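PDB 2PC6: probable acetolactate synthase isozyme III (Small subunit) from Nitrosomonas europaea ATCC 19718, which probably serves as the regulatory small subunit of a larger enzyme and forms a dimer of chains built from ACT-family domains. Local coordinates for residues Lys92-Gly97 with Leu144-Ala149. Residues are numbered along the deposited sequence; the frame is centred on the assembly and turned at random.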
loop_
_atom_site.group_PDB
_atom_site.type_symbol
_atom_site.label_atom_id
_atom_site.label_comp_id
_atom_site.label_asym_id
_atom_site.label_seq_id
_atom_site.Cartn_x
_atom_site.Cartn_y
_atom_site.Cartn_z
ATOM N N LYS A 92 -4.192 -11.034 10.852
ATOM C CA LYS A 92 -5.002 -11.372 12.031
ATOM C C LYS A 92 -4.996 -12.881 12.210
ATOM O O LYS A 92 -5.340 -13.599 11.291
ATOM C CB LYS A 92 -6.425 -10.813 11.899
ATOM C CG LYS A 92 -7.408 -11.319 12.918
ATOM C CD LYS A 92 -8.854 -10.842 12.616
ATOM C CE LYS A 92 -8.905 -9.316 12.614
ATOM N NZ LYS A 92 -10.234 -8.794 12.206
ATOM N N VAL A 93 -4.593 -13.342 13.390
ATOM C CA VAL A 93 -4.329 -14.742 13.647
ATOM C C VAL A 93 -5.092 -15.198 14.864
ATOM O O VAL A 93 -5.273 -14.444 15.825
ATOM C CB VAL A 93 -2.808 -15.030 13.936
ATOM C CG1 VAL A 93 -1.974 -14.884 12.694
ATOM C CG2 VAL A 93 -2.268 -14.117 15.098
ATOM N N ARG A 94 -5.539 -16.441 14.798
ATOM C CA ARG A 94 -6.189 -17.122 15.861
ATOM C C ARG A 94 -5.085 -17.444 16.852
ATOM O O ARG A 94 -4.041 -17.966 16.472
ATOM C CB ARG A 94 -6.817 -18.392 15.267
ATOM C CG ARG A 94 -7.374 -19.446 16.239
ATOM C CD ARG A 94 -8.506 -18.931 17.126
ATOM N NE ARG A 94 -9.721 -18.496 16.443
ATOM C CZ ARG A 94 -10.264 -17.293 16.591
ATOM N NH1 ARG A 94 -9.661 -16.393 17.363
ATOM N NH2 ARG A 94 -11.386 -16.968 15.963
ATOM N N ALA A 95 -5.286 -17.113 18.119
ATOM C CA ALA A 95 -4.234 -17.312 19.077
ATOM C C ALA A 95 -4.827 -17.726 20.405
ATOM O O ALA A 95 -5.157 -16.874 21.217
ATOM C CB ALA A 95 -3.335 -16.035 19.213
ATOM N N VAL A 96 -4.939 -19.039 20.602
ATOM C CA VAL A 96 -5.444 -19.620 21.832
ATOM C C VAL A 96 -4.490 -20.711 22.362
ATOM O O VAL A 96 -3.829 -21.418 21.575
ATOM C CB VAL A 96 -6.928 -20.144 21.673
ATOM C CG1 VAL A 96 -7.672 -19.399 20.545
ATOM C CG2 VAL A 96 -6.989 -21.650 21.424
ATOM N N GLY A 97 -4.430 -20.824 23.699
ATOM C CA GLY A 97 -3.491 -21.689 24.413
ATOM C C GLY A 97 -2.048 -21.462 24.017
ATOM O O GLY A 97 -1.541 -20.315 23.942
ATOM N N LEU A 144 -4.085 -20.992 11.165
ATOM C CA LEU A 144 -4.167 -19.861 12.078
ATOM C C LEU A 144 -4.527 -18.562 11.399
ATOM O O LEU A 144 -5.039 -17.664 12.051
ATOM C CB LEU A 144 -2.907 -19.685 12.930
ATOM C CG LEU A 144 -2.598 -20.952 13.719
ATOM C CD1 LEU A 144 -1.339 -20.857 14.589
ATOM C CD2 LEU A 144 -3.824 -21.373 14.514
ATOM N N ILE A 145 -4.301 -18.404 10.115
ATOM C CA ILE A 145 -4.526 -17.053 9.640
ATOM C C ILE A 145 -6.004 -16.759 9.484
ATOM O O ILE A 145 -6.695 -17.466 8.770
ATOM C CB ILE A 145 -3.764 -16.790 8.378
ATOM C CG1 ILE A 145 -2.283 -16.674 8.753
ATOM C CG2 ILE A 145 -4.252 -15.500 7.717
ATOM C CD1 ILE A 145 -1.376 -16.816 7.571
ATOM N N LEU A 146 -6.518 -15.741 10.160
ATOM C CA LEU A 146 -7.936 -15.395 9.940
ATOM C C LEU A 146 -8.173 -14.525 8.705
ATOM O O LEU A 146 -9.113 -14.775 7.939
ATOM C CB LEU A 146 -8.557 -14.740 11.166
ATOM C CG LEU A 146 -8.586 -15.585 12.429
ATOM C CD1 LEU A 146 -8.862 -14.691 13.614
ATOM C CD2 LEU A 146 -9.668 -16.635 12.274
ATOM N N GLU A 147 -7.341 -13.495 8.536
ATOM C CA GLU A 147 -7.309 -12.664 7.305
ATOM C C GLU A 147 -6.017 -11.831 7.334
ATOM O O GLU A 147 -5.340 -11.768 8.348
ATOM C CB GLU A 147 -8.544 -11.755 7.192
ATOM C CG GLU A 147 -8.656 -10.843 8.379
ATOM C CD GLU A 147 -9.878 -9.948 8.376
ATOM O OE1 GLU A 147 -10.584 -9.831 7.352
ATOM O OE2 GLU A 147 -10.143 -9.345 9.441
ATOM N N ILE A 148 -5.715 -11.185 6.228
ATOM C CA ILE A 148 -4.452 -10.484 6.003
ATOM C C ILE A 148 -4.725 -9.249 5.137
ATOM O O ILE A 148 -5.484 -9.331 4.178
ATOM C CB ILE A 148 -3.493 -11.407 5.214
ATOM C CG1 ILE A 148 -2.746 -12.324 6.161
ATOM C CG2 ILE A 148 -2.501 -10.626 4.323
ATOM C CD1 ILE A 148 -1.812 -13.256 5.339
ATOM N N ALA A 149 -4.118 -8.116 5.495
ATOM C CA ALA A 149 -4.169 -6.906 4.692
ATOM C C ALA A 149 -2.759 -6.372 4.575
ATOM O O ALA A 149 -2.077 -6.063 5.556
ATOM C CB ALA A 149 -5.099 -5.891 5.264
#
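K92 and E147 run alongside each other from the same face of the sheet, joined at their ends by a salt bridge of 2.8 Å from K92 NZ to E147 OE2. The lysine chain runs straight as far as CD and bends at chi3 (-60°), which swings NZ over to the carboxylate; the ammonium meets OE2 nearly along its C-O bond. Beneath them the backbones pair closely: K92 N bonds to E147 O at 2.9 Å, while K92 O takes L146 N at 2.7 Å and, weakly, E147 N. Two residues, L146 and E147, stand opposite the single K92, which makes a classic beta bulge, and the backbone of L146 carries the helix-like psi of -45°. The bulge sits where strand 145-157, outermost within the chain, runs antiparallel to the end of strand 83-94 in the four-stranded sheet of the C-terminal ACT-like domain. Past it the pairing resumes with R94 N to L144 O, 3.0 Å and nearly straight at 171°, and V93 CA also approaches that carbonyl.

The side chain of L146 fills the step between K92 and R94. Its CD1 rests 3.7 Å from K92 CG and also lies over one face of the R94 guanidinium, toward the rim. That guanidinium, on a partly exposed residue, is held mainly from elsewhere, by E120 O and by E160 of the second subunit. The second subunit also reaches the salt bridge: its R47 pairs with E147 OE1, and its S157 and G159 carbonyls accept from K92 NZ. Between the two segments, packing is looser on the face of V93 and I145, whose CG1 atoms stand 4.3 Å apart, although V93 packs on M103 of helix 98-109; beyond R94 the segments diverge, and the residues following A95 are exposed.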